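Local coordinates for Ddb_g0293866 (Dictyostelium discoideum, PDB 5LW6), which probably recognises poly-ADP-ribose through this macrodomain, one part of a longer protein that is likely to sense and process damaged DNA, at residues A[42-48]-A[87-93]; A[77-82]-A[113-117]; A[133-139]-A[158-163]. All coordinates share one frame; numbering follows the deposited sequence.

Contact 1. Residues A[42-48]-A[87-93]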
loop_
_atom_site.group_PDB
_atom_site.type_symbol
_atom_site.label_atom_id
_atom_site.label_comp_id
_atom_site.label_asym_id
_atom_site.label_seq_id
_atom_site.Cartn_x
_atom_site.Cartn_y
_atom_site.Cartn_z
ATOM N N TYR A 42 10.083 -3.267 12.564
ATOM C CA TYR A 42 9.581 -4.553 12.199
ATOM C C TYR A 42 9.636 -5.499 13.375
ATOM O O TYR A 42 10.491 -5.383 14.236
ATOM C CB TYR A 42 10.328 -5.110 11.000
ATOM C CG TYR A 42 10.252 -4.276 9.751
ATOM C CD1 TYR A 42 9.202 -3.366 9.545
ATOM C CD2 TYR A 42 11.160 -4.474 8.709
ATOM C CE1 TYR A 42 9.107 -2.630 8.385
ATOM C CE2 TYR A 42 11.091 -3.714 7.532
ATOM C CZ TYR A 42 10.066 -2.790 7.383
ATOM O OH TYR A 42 9.999 -2.065 6.227
ATOM N N ARG A 43 8.740 -6.479 13.421
ATOM C CA ARG A 43 8.613 -7.414 14.577
ATOM C C ARG A 43 8.407 -8.840 14.073
ATOM O O ARG A 43 7.444 -9.070 13.396
ATOM C CB ARG A 43 7.387 -7.027 15.429
ATOM C CG ARG A 43 7.579 -5.707 16.160
ATOM C CD ARG A 43 6.563 -5.509 17.284
ATOM N NE ARG A 43 6.961 -4.352 18.098
ATOM C CZ ARG A 43 6.196 -3.750 19.016
ATOM N NH1 ARG A 43 4.946 -4.162 19.253
ATOM N NH2 ARG A 43 6.679 -2.696 19.696
ATOM N N LYS A 44 9.337 -9.711 14.403
ATOM C CA LYS A 44 9.284 -11.138 14.011
ATOM C C LYS A 44 8.233 -11.821 14.869
ATOM O O LYS A 44 8.130 -11.582 16.120
ATOM C CB LYS A 44 10.607 -11.890 14.205
ATOM C CG LYS A 44 11.764 -11.328 13.385
ATOM C CD LYS A 44 12.952 -12.324 13.325
ATOM C CE LYS A 44 14.145 -11.701 12.581
ATOM N NZ LYS A 44 14.886 -10.804 13.495
ATOM N N LYS A 45 7.449 -12.635 14.197
ATOM C CA LYS A 45 6.410 -13.481 14.822
ATOM C C LYS A 45 6.424 -14.840 14.196
ATOM O O LYS A 45 5.973 -15.006 13.042
ATOM C CB LYS A 45 5.014 -12.901 14.638
ATOM C CG LYS A 45 4.847 -11.519 15.170
ATOM C CD LYS A 45 3.444 -10.990 14.844
ATOM C CE LYS A 45 3.316 -9.531 15.289
ATOM N NZ LYS A 45 1.897 -9.060 15.218
ATOM N N ARG A 46 6.823 -15.856 14.943
ATOM C CA ARG A 46 6.919 -17.178 14.315
ATOM C C ARG A 46 5.606 -17.907 14.402
ATOM O O ARG A 46 5.165 -18.534 13.449
ATOM C CB ARG A 46 8.056 -18.008 14.913
ATOM C CG ARG A 46 9.420 -17.637 14.319
ATOM C CD ARG A 46 9.596 -17.958 12.807
ATOM N NE ARG A 46 9.656 -19.397 12.493
ATOM C CZ ARG A 46 10.757 -20.153 12.525
ATOM N NH1 ARG A 46 11.937 -19.622 12.875
ATOM N NH2 ARG A 46 10.682 -21.439 12.196
ATOM N N LEU A 47 4.956 -17.815 15.552
ATOM C CA LEU A 47 3.626 -18.398 15.751
ATOM C C LEU A 47 2.665 -17.205 15.616
ATOM O O LEU A 47 2.892 -16.154 16.167
ATOM C CB LEU A 47 3.529 -18.991 17.158
ATOM C CG LEU A 47 4.477 -20.190 17.427
ATOM C CD1 LEU A 47 4.443 -20.512 18.904
ATOM C CD2 LEU A 47 4.010 -21.374 16.604
ATOM N N THR A 48 1.615 -17.372 14.855
ATOM C CA THR A 48 0.644 -16.310 14.575
ATOM C C THR A 48 -0.792 -16.857 14.627
ATOM O O THR A 48 -1.042 -18.044 14.644
ATOM C CB THR A 48 0.837 -15.697 13.179
ATOM O OG1 THR A 48 0.656 -16.713 12.176
ATOM C CG2 THR A 48 2.238 -15.009 13.048
ATOM N N PHE A 87 14.220 -9.787 6.590
ATOM C CA PHE A 87 14.111 -9.640 8.012
ATOM C C PHE A 87 13.173 -10.721 8.573
ATOM O O PHE A 87 13.408 -11.254 9.700
ATOM C CB PHE A 87 13.590 -8.276 8.360
ATOM C CG PHE A 87 13.465 -7.994 9.802
ATOM C CD1 PHE A 87 14.520 -7.487 10.510
ATOM C CD2 PHE A 87 12.230 -8.212 10.478
ATOM C CE1 PHE A 87 14.362 -7.234 11.875
ATOM C CE2 PHE A 87 12.091 -7.937 11.836
ATOM C CZ PHE A 87 13.157 -7.417 12.516
ATOM N N HIS A 88 12.087 -10.981 7.848
ATOM C CA HIS A 88 11.081 -11.934 8.218
ATOM C C HIS A 88 11.236 -13.271 7.547
ATOM O O HIS A 88 10.234 -13.932 7.234
ATOM C CB HIS A 88 9.719 -11.351 7.843
ATOM C CG HIS A 88 9.301 -10.211 8.698
ATOM N ND1 HIS A 88 9.056 -10.335 10.034
ATOM C CD2 HIS A 88 8.992 -8.936 8.395
ATOM C CE1 HIS A 88 8.603 -9.190 10.531
ATOM N NE2 HIS A 88 8.594 -8.313 9.561
ATOM N N GLU A 89 12.480 -13.697 7.288
ATOM C CA GLU A 89 12.738 -15.017 6.750
ATOM C C GLU A 89 11.999 -16.089 7.650
ATOM O O GLU A 89 11.986 -16.008 8.861
ATOM C CB GLU A 89 14.251 -15.314 6.713
ATOM C CG GLU A 89 14.893 -15.345 8.097
ATOM C CD GLU A 89 16.259 -16.115 8.168
ATOM O OE1 GLU A 89 16.845 -16.445 7.096
ATOM O OE2 GLU A 89 16.749 -16.357 9.300
ATOM N N LYS A 90 11.395 -17.069 7.045
ATOM C CA LYS A 90 10.769 -18.139 7.848
ATOM C C LYS A 90 9.417 -17.785 8.439
ATOM O O LYS A 90 8.905 -18.575 9.188
ATOM C CB LYS A 90 11.630 -18.585 9.037
ATOM C CG LYS A 90 13.027 -19.072 8.668
ATOM C CD LYS A 90 13.810 -19.639 9.855
ATOM C CE LYS A 90 15.123 -20.179 9.308
ATOM N NZ LYS A 90 16.057 -20.755 10.317
ATOM N N GLU A 91 8.866 -16.604 8.173
ATOM C CA GLU A 91 7.527 -16.267 8.653
ATOM C C GLU A 91 6.574 -16.483 7.510
ATOM O O GLU A 91 6.389 -15.617 6.663
ATOM C CB GLU A 91 7.505 -14.846 9.166
ATOM C CG GLU A 91 8.227 -14.757 10.503
ATOM C CD GLU A 91 8.513 -13.356 10.977
ATOM O OE1 GLU A 91 9.694 -12.922 10.994
ATOM O OE2 GLU A 91 7.568 -12.668 11.399
ATOM N N ASP A 92 5.940 -17.641 7.469
ATOM C CA ASP A 92 5.160 -18.012 6.300
ATOM C C ASP A 92 3.759 -17.436 6.286
ATOM O O ASP A 92 3.064 -17.663 5.365
ATOM C CB ASP A 92 5.054 -19.546 6.260
ATOM C CG ASP A 92 6.430 -20.239 6.278
ATOM O OD1 ASP A 92 7.422 -19.610 5.814
ATOM O OD2 ASP A 92 6.500 -21.434 6.740
ATOM N N ASP A 93 3.329 -16.656 7.300
ATOM C CA ASP A 93 2.026 -16.014 7.228
ATOM C C ASP A 93 1.976 -14.795 6.274
ATOM O O ASP A 93 0.898 -14.325 5.910
ATOM C CB ASP A 93 1.496 -15.562 8.600
ATOM C CG ASP A 93 2.288 -14.447 9.183
ATOM O OD1 ASP A 93 3.485 -14.667 9.457
ATOM O OD2 ASP A 93 1.699 -13.339 9.401
HETATM O O HOH W 1 4.928 -16.532 10.874
#
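Phe87 lies between Tyr42 and Lys44 where the chain leading into the macrodomain's first strand crosses the loop after helix 70-87. Tyr42 turns its ring edge to one face of Phe87 in a T-shaped stack, the centroids 5.8 Å apart and the planes at 66°. Lys44 serves the opposite face: its chain bends at the far end (chi4 80°), bringing NZ over the ring for a cation-pi contact, 4.2 Å from the Phe87 centroid. Phe87 CG is anti to the backbone N (chi1 -179°), swinging the ring out between these two partners.

Next along, His88 to Glu91 form a type II beta turn, and its two ends are also joined by side chains. His88 ND1 donates to Glu91 OE1 at 2.8 Å, the acceptor lying in the imidazole plane but the donor well above the carboxylate plane. The other oxygen, Glu91 OE2, takes the backbone Lys45 N at 2.8 Å in an almost straight bond, and also a salt bridge from Arg54. His88 NE2 is hydrogen-bonded to Asp253 of the C-terminal helix, so carboxylates at both nitrogens would probably favour a protonated ring.

At the turn's outer side, the Arg46 chain folds back at chi2 and chi3 and lays a guanidinium face over Lys90 CB, with Arg46 NH1 3.6 Å from Lys90 CD. Beyond it, Asp93 OD1 takes a second salt bridge from Arg54, and a water spans the segments, 2.8 Å from Lys45 O and 2.8 Å from Asp93 OD1.

Contact 2. Residues A[77-82]-A[113-117]; sequences SANAIS and FKKHF
Ala78 pushes its methyl group among three side chains of 113-117, and the contact is tightest there. Its CB sits 3.5 Å from His116 CB and 3.7 Å from Phe113 CD2, while the Phe117 ring closes in from the next position along. That ring offers an edge to the backbone: Ala78 O lies near the ring plane, 3.4 Å from Phe117 CE1. On one face of the same ring, toward its rim, stands Phe113 O from the preceding helical turn, so the ring has one carbonyl at its edge and another over a face. Ser77 meets the edge of the neighbouring aromatic, its OG 3.7 Å from Phe113 CZ; OG is also weakly hydrogen-bonded to Tyr245 of the C-terminal helix.

The two helices, 70-87 and 107-116, belong to successive beta-alpha-beta crossovers of the macrodomain's alpha/beta/alpha sandwich and pack side by side on one face of the sheet. Phe113 reaches down to Met98, Phe125 and Ile127 on the strands beneath, and Ile81 also touches Phe125. Ile81 is more loosely engaged across the helix pair, with Ile81 CD1 4.4 Å from Phe113 CE2 and, on its other branch, Ile81 CG2 4.4 Å from Phe117 CZ.

Toward solvent the grip slackens into polar groups that touch without bonding to each other. His116 has CG beside its backbone N (chi1 -72°), which keeps the imidazole on the outer flank and lets ND1 hydrogen-bond to Ser112 O. The exposed Asn79 stretches across to it at about a right angle, amide and ring planes 82° apart, and brings Asn79 ND2 to 3.6 Å from His116 CD2.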
loop_
_atom_site.group_PDB
_atom_site.type_symbol
_atom_site.label_atom_id
_atom_site.label_comp_id
_atom_site.label_asym_id
_atom_site.label_seq_id
_atom_site.Cartn_x
_atom_site.Cartn_y
_atom_site.Cartn_z
ATOM N N SER A 77 11.056 0.353 -4.112
ATOM C CA SER A 77 10.071 -0.637 -3.853
ATOM C C SER A 77 10.761 -1.999 -3.649
ATOM O O SER A 77 10.524 -2.721 -2.670
ATOM C CB SER A 77 9.144 -0.762 -5.136
ATOM O OG SER A 77 8.184 -1.711 -4.888
ATOM N N ALA A 78 11.571 -2.397 -4.624
ATOM C CA ALA A 78 12.192 -3.742 -4.591
ATOM C C ALA A 78 13.079 -3.884 -3.368
ATOM O O ALA A 78 13.087 -4.911 -2.691
ATOM C CB ALA A 78 13.035 -4.019 -5.821
ATOM N N ASN A 79 13.877 -2.849 -3.115
ATOM C CA ASN A 79 14.759 -2.896 -1.999
ATOM C C ASN A 79 13.988 -2.949 -0.647
ATOM O O ASN A 79 14.376 -3.681 0.266
ATOM C CB ASN A 79 15.797 -1.744 -2.067
ATOM C CG ASN A 79 17.012 -2.084 -3.000
ATOM O OD1 ASN A 79 17.712 -1.170 -3.460
ATOM N ND2 ASN A 79 17.262 -3.371 -3.288
ATOM N N ALA A 80 12.917 -2.167 -0.489
ATOM C CA ALA A 80 12.169 -2.117 0.727
ATOM C C ALA A 80 11.488 -3.487 0.956
ATOM O O ALA A 80 11.424 -4.001 2.079
ATOM C CB ALA A 80 11.123 -1.020 0.695
ATOM N N ILE A 81 10.992 -4.073 -0.134
ATOM C CA ILE A 81 10.279 -5.321 -0.063
ATOM C C ILE A 81 11.247 -6.414 0.391
ATOM O O ILE A 81 10.930 -7.258 1.248
ATOM C CB ILE A 81 9.586 -5.685 -1.418
ATOM C CG1 ILE A 81 8.309 -4.795 -1.598
ATOM C CG2 ILE A 81 9.151 -7.169 -1.485
ATOM C CD1 ILE A 81 7.804 -4.691 -3.030
ATOM N N SER A 82 12.409 -6.413 -0.229
ATOM C CA SER A 82 13.417 -7.400 0.096
ATOM C C SER A 82 13.921 -7.229 1.526
ATOM O O SER A 82 14.131 -8.213 2.235
ATOM C CB SER A 82 14.529 -7.471 -0.983
ATOM O OG SER A 82 15.414 -8.497 -0.614
ATOM N N PHE A 113 12.954 -5.977 -10.873
ATOM C CA PHE A 113 12.728 -6.587 -9.605
ATOM C C PHE A 113 13.622 -7.791 -9.394
ATOM O O PHE A 113 14.233 -7.929 -8.310
ATOM C CB PHE A 113 11.234 -6.944 -9.311
ATOM C CG PHE A 113 10.441 -5.764 -8.850
ATOM C CD1 PHE A 113 9.921 -4.915 -9.744
ATOM C CD2 PHE A 113 10.159 -5.558 -7.540
ATOM C CE1 PHE A 113 9.162 -3.795 -9.358
ATOM C CE2 PHE A 113 9.464 -4.428 -7.108
ATOM C CZ PHE A 113 8.967 -3.526 -8.004
ATOM N N LYS A 114 13.697 -8.668 -10.388
ATOM C CA LYS A 114 14.531 -9.852 -10.267
ATOM C C LYS A 114 15.973 -9.518 -9.957
ATOM O O LYS A 114 16.598 -10.172 -9.111
ATOM C CB LYS A 114 14.558 -10.645 -11.566
ATOM C CG LYS A 114 13.373 -11.504 -11.837
ATOM C CD LYS A 114 13.580 -12.317 -13.144
ATOM C CE LYS A 114 12.349 -13.171 -13.501
ATOM N NZ LYS A 114 12.618 -13.973 -14.718
ATOM N N LYS A 115 16.461 -8.445 -10.540
ATOM C CA LYS A 115 17.822 -8.019 -10.353
ATOM C C LYS A 115 18.049 -7.558 -8.914
ATOM O O LYS A 115 19.022 -7.959 -8.279
ATOM C CB LYS A 115 18.137 -6.916 -11.358
ATOM C CG LYS A 115 19.464 -6.235 -11.197
ATOM C CD LYS A 115 19.556 -4.916 -12.017
ATOM C CE LYS A 115 21.031 -4.446 -12.123
ATOM N NZ LYS A 115 21.354 -3.071 -12.670
ATOM N N HIS A 116 17.112 -6.796 -8.367
ATOM C CA HIS A 116 17.203 -6.379 -6.965
ATOM C C HIS A 116 17.058 -7.484 -5.965
ATOM O O HIS A 116 17.465 -7.344 -4.855
ATOM C CB HIS A 116 16.164 -5.250 -6.689
ATOM C CG HIS A 116 16.552 -3.968 -7.323
ATOM N ND1 HIS A 116 16.109 -3.557 -8.567
ATOM C CD2 HIS A 116 17.423 -3.021 -6.905
ATOM C CE1 HIS A 116 16.703 -2.418 -8.890
ATOM N NE2 HIS A 116 17.510 -2.093 -7.910
ATOM N N PHE A 117 16.457 -8.625 -6.347
ATOM C CA PHE A 117 16.301 -9.728 -5.499
ATOM C C PHE A 117 17.413 -10.751 -5.686
ATOM O O PHE A 117 17.340 -11.828 -5.121
ATOM C CB PHE A 117 14.970 -10.461 -5.769
ATOM C CG PHE A 117 13.738 -9.638 -5.551
ATOM C CD1 PHE A 117 13.745 -8.599 -4.593
ATOM C CD2 PHE A 117 12.565 -9.936 -6.245
ATOM C CE1 PHE A 117 12.613 -7.858 -4.394
ATOM C CE2 PHE A 117 11.410 -9.201 -6.044
ATOM C CZ PHE A 117 11.445 -8.145 -5.089
#

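Contact 3. Residues A[133-139]-A[158-163]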
loop_
_atom_site.group_PDB
_atom_site.type_symbol
_atom_site.label_atom_id
_atom_site.label_comp_id
_atom_site.label_asym_id
_atom_site.label_seq_id
_atom_site.Cartn_x
_atom_site.Cartn_y
_atom_site.Cartn_z
ATOM N N SER A 133 -6.510 1.902 -11.767
ATOM C CA SER A 133 -6.641 1.983 -10.309
ATOM C C SER A 133 -8.050 1.681 -9.778
ATOM O O SER A 133 -8.224 1.444 -8.579
ATOM C CB SER A 133 -6.208 3.399 -9.813
ATOM O OG SER A 133 -7.178 4.358 -10.187
ATOM N N ASN A 134 -9.055 1.680 -10.659
ATOM C CA ASN A 134 -10.431 1.406 -10.207
ATOM C C ASN A 134 -10.950 0.032 -10.638
ATOM O O ASN A 134 -12.097 -0.231 -10.449
ATOM C CB ASN A 134 -11.381 2.519 -10.663
ATOM C CG ASN A 134 -11.162 3.806 -9.858
ATOM O OD1 ASN A 134 -10.813 4.846 -10.411
ATOM N ND2 ASN A 134 -11.326 3.722 -8.612
ATOM N N SER A 135 -10.081 -0.827 -11.143
ATOM C CA SER A 135 -10.520 -2.127 -11.649
ATOM C C SER A 135 -11.072 -3.022 -10.584
ATOM O O SER A 135 -10.483 -3.130 -9.540
ATOM C CB SER A 135 -9.348 -2.943 -12.269
ATOM O OG SER A 135 -8.941 -2.340 -13.459
ATOM N N LEU A 136 -12.134 -3.783 -10.908
ATOM C CA LEU A 136 -12.691 -4.650 -9.895
ATOM C C LEU A 136 -11.847 -5.832 -9.541
ATOM O O LEU A 136 -12.007 -6.421 -8.432
ATOM C CB LEU A 136 -14.124 -5.111 -10.256
ATOM C CG LEU A 136 -15.195 -4.055 -9.970
ATOM C CD1 LEU A 136 -16.543 -4.531 -10.497
ATOM C CD2 LEU A 136 -15.342 -3.772 -8.485
ATOM N N GLU A 137 -10.965 -6.241 -10.460
ATOM C CA GLU A 137 -10.110 -7.423 -10.237
ATOM C C GLU A 137 -9.172 -7.272 -9.059
ATOM O O GLU A 137 -8.654 -8.212 -8.551
ATOM C CB GLU A 137 -9.287 -7.681 -11.517
ATOM C CG GLU A 137 -8.388 -6.455 -11.823
ATOM C CD GLU A 137 -7.522 -6.538 -13.080
ATOM O OE1 GLU A 137 -6.671 -7.509 -13.163
ATOM O OE2 GLU A 137 -7.652 -5.609 -13.937
ATOM N N GLN A 138 -8.961 -6.064 -8.576
ATOM C CA GLN A 138 -8.032 -5.841 -7.479
ATOM C C GLN A 138 -8.482 -6.221 -6.082
ATOM O O GLN A 138 -7.681 -6.328 -5.185
ATOM C CB GLN A 138 -7.658 -4.377 -7.482
ATOM C CG GLN A 138 -8.582 -3.416 -6.845
ATOM C CD GLN A 138 -8.132 -1.964 -7.149
ATOM O OE1 GLN A 138 -7.226 -1.432 -6.498
ATOM N NE2 GLN A 138 -8.713 -1.373 -8.185
ATOM N N PHE A 139 -9.761 -6.493 -5.902
ATOM C CA PHE A 139 -10.304 -6.584 -4.564
ATOM C C PHE A 139 -10.388 -8.007 -3.983
ATOM O O PHE A 139 -10.414 -8.152 -2.762
ATOM C CB PHE A 139 -11.674 -5.926 -4.583
ATOM C CG PHE A 139 -11.585 -4.471 -4.873
ATOM C CD1 PHE A 139 -10.929 -3.607 -4.030
ATOM C CD2 PHE A 139 -12.119 -3.968 -6.018
ATOM C CE1 PHE A 139 -10.840 -2.281 -4.346
ATOM C CE2 PHE A 139 -11.970 -2.657 -6.383
ATOM C CZ PHE A 139 -11.317 -1.803 -5.509
ATOM N N PRO A 158 -10.331 10.449 -7.083
ATOM C CA PRO A 158 -10.874 9.823 -8.274
ATOM C C PRO A 158 -10.241 8.452 -8.567
ATOM O O PRO A 158 -10.871 7.583 -9.215
ATOM C CB PRO A 158 -10.539 10.826 -9.374
ATOM C CG PRO A 158 -10.398 12.103 -8.677
ATOM C CD PRO A 158 -9.710 11.761 -7.399
ATOM N N GLN A 159 -9.005 8.254 -8.103
ATOM C CA GLN A 159 -8.307 6.979 -8.315
ATOM C C GLN A 159 -8.716 5.835 -7.400
ATOM O O GLN A 159 -8.336 4.674 -7.662
ATOM C CB GLN A 159 -6.811 7.205 -8.171
ATOM C CG GLN A 159 -6.219 7.910 -9.386
ATOM C CD GLN A 159 -6.604 9.378 -9.504
ATOM O OE1 GLN A 159 -6.567 10.151 -8.549
ATOM N NE2 GLN A 159 -6.976 9.758 -10.683
ATOM N N ASN A 160 -9.389 6.147 -6.306
ATOM C CA ASN A 160 -9.919 5.082 -5.409
ATOM C C ASN A 160 -11.405 5.210 -5.181
ATOM O O ASN A 160 -11.953 4.690 -4.248
ATOM C CB ASN A 160 -9.115 4.989 -4.113
ATOM C CG ASN A 160 -9.177 6.234 -3.278
ATOM O OD1 ASN A 160 -10.049 7.088 -3.464
ATOM N ND2 ASN A 160 -8.284 6.326 -2.323
ATOM N N LYS A 161 -12.069 5.833 -6.133
ATOM C CA LYS A 161 -13.521 5.934 -6.115
ATOM C C LYS A 161 -14.204 4.610 -5.930
ATOM O O LYS A 161 -15.121 4.472 -5.137
ATOM C CB LYS A 161 -13.937 6.596 -7.461
ATOM C CG LYS A 161 -15.443 6.733 -7.682
ATOM C CD LYS A 161 -15.660 7.417 -9.033
ATOM C CE LYS A 161 -17.114 7.913 -9.239
ATOM N NZ LYS A 161 -18.089 6.829 -9.050
ATOM N N GLN A 162 -13.719 3.594 -6.620
ATOM C CA GLN A 162 -14.429 2.261 -6.619
ATOM C C GLN A 162 -14.357 1.605 -5.273
ATOM O O GLN A 162 -15.343 1.138 -4.756
ATOM C CB GLN A 162 -13.862 1.355 -7.691
ATOM C CG GLN A 162 -14.403 -0.032 -7.743
ATOM C CD GLN A 162 -15.893 -0.058 -8.062
ATOM O OE1 GLN A 162 -16.376 0.613 -8.981
ATOM N NE2 GLN A 162 -16.633 -0.779 -7.252
ATOM N N LEU A 163 -13.156 1.665 -4.671
ATOM C CA LEU A 163 -12.990 1.245 -3.295
ATOM C C LEU A 163 -13.962 1.942 -2.335
ATOM O O LEU A 163 -14.626 1.282 -1.570
ATOM C CB LEU A 163 -11.545 1.418 -2.870
ATOM C CG LEU A 163 -11.241 1.153 -1.411
ATOM C CD1 LEU A 163 -11.274 -0.355 -1.065
ATOM C CD2 LEU A 163 -9.910 1.784 -1.056
HETATM O O HOH W 2 -10.772 1.980 -6.309
#
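Ser133 OG donates to Gln159 O at 2.8 Å, the one direct hydrogen bond between the segments whose geometry leaves no doubt. The hydroxyl approaches in the carbonyl plane, on a lone pair, at a C=O...donor angle of 115°; with chi1 at 72°, OG stands between the backbone N and the carbonyl carbon and faces the other segment. Asn134 beside it fits against the start of helix 161-167, its CB 4.0 Å from Gln162 CB.

The loop's own shape is held by Gln138, whose NE2 donates to Ser133 O at 2.9 Å and to Ser135 O at 2.8 Å, both acceptors close to the amide plane. Its CG also rests over one face of Phe139. That ring meets the helix obliquely, with Phe139 CE1 3.8 Å from Leu163 CD1 and Phe139 CE2 3.8 Å from Gln162 CG. Gln162 bends at chi2 (63°), and its amide end crosses Leu136, bringing NE2 3.5 Å from Leu136 CD2.

In the macrodomain fold this joins loops beyond the C-terminal ends of parallel strands 125-130 and 145-149, the end of the sheet where relatives hold ADP-ribose. A water accepts from Leu163 N at 2.9 Å and reaches Ser133 O only weakly. The hydroxyl thus ties the loop to the residues just before the helix, the water links it loosely to the first turn, and apolar packing around Phe139 lies behind them.

Overall arrangement
From the N terminus, residues 42-48 come first, ahead of strand 55-59, and contact 1 brings them to the loop 87-93, enclosing that strand and most of helix 70-87. Contact 2 starts inside this span, at 77-82, and ends beyond it at 113-117, so the two cross along the chain; their centres are 19 Å apart. Together they tie the N-terminal segment to the end of helix 70-87, and that helix to its neighbour 107-116 on one face of the sheet. Contact 3 opens only after both have closed. It spans strand 145-149, joining 133-139 to the start of helix 161-167, on the opposite side of the chain's centre from contact 1, with about 30 Å between their centres.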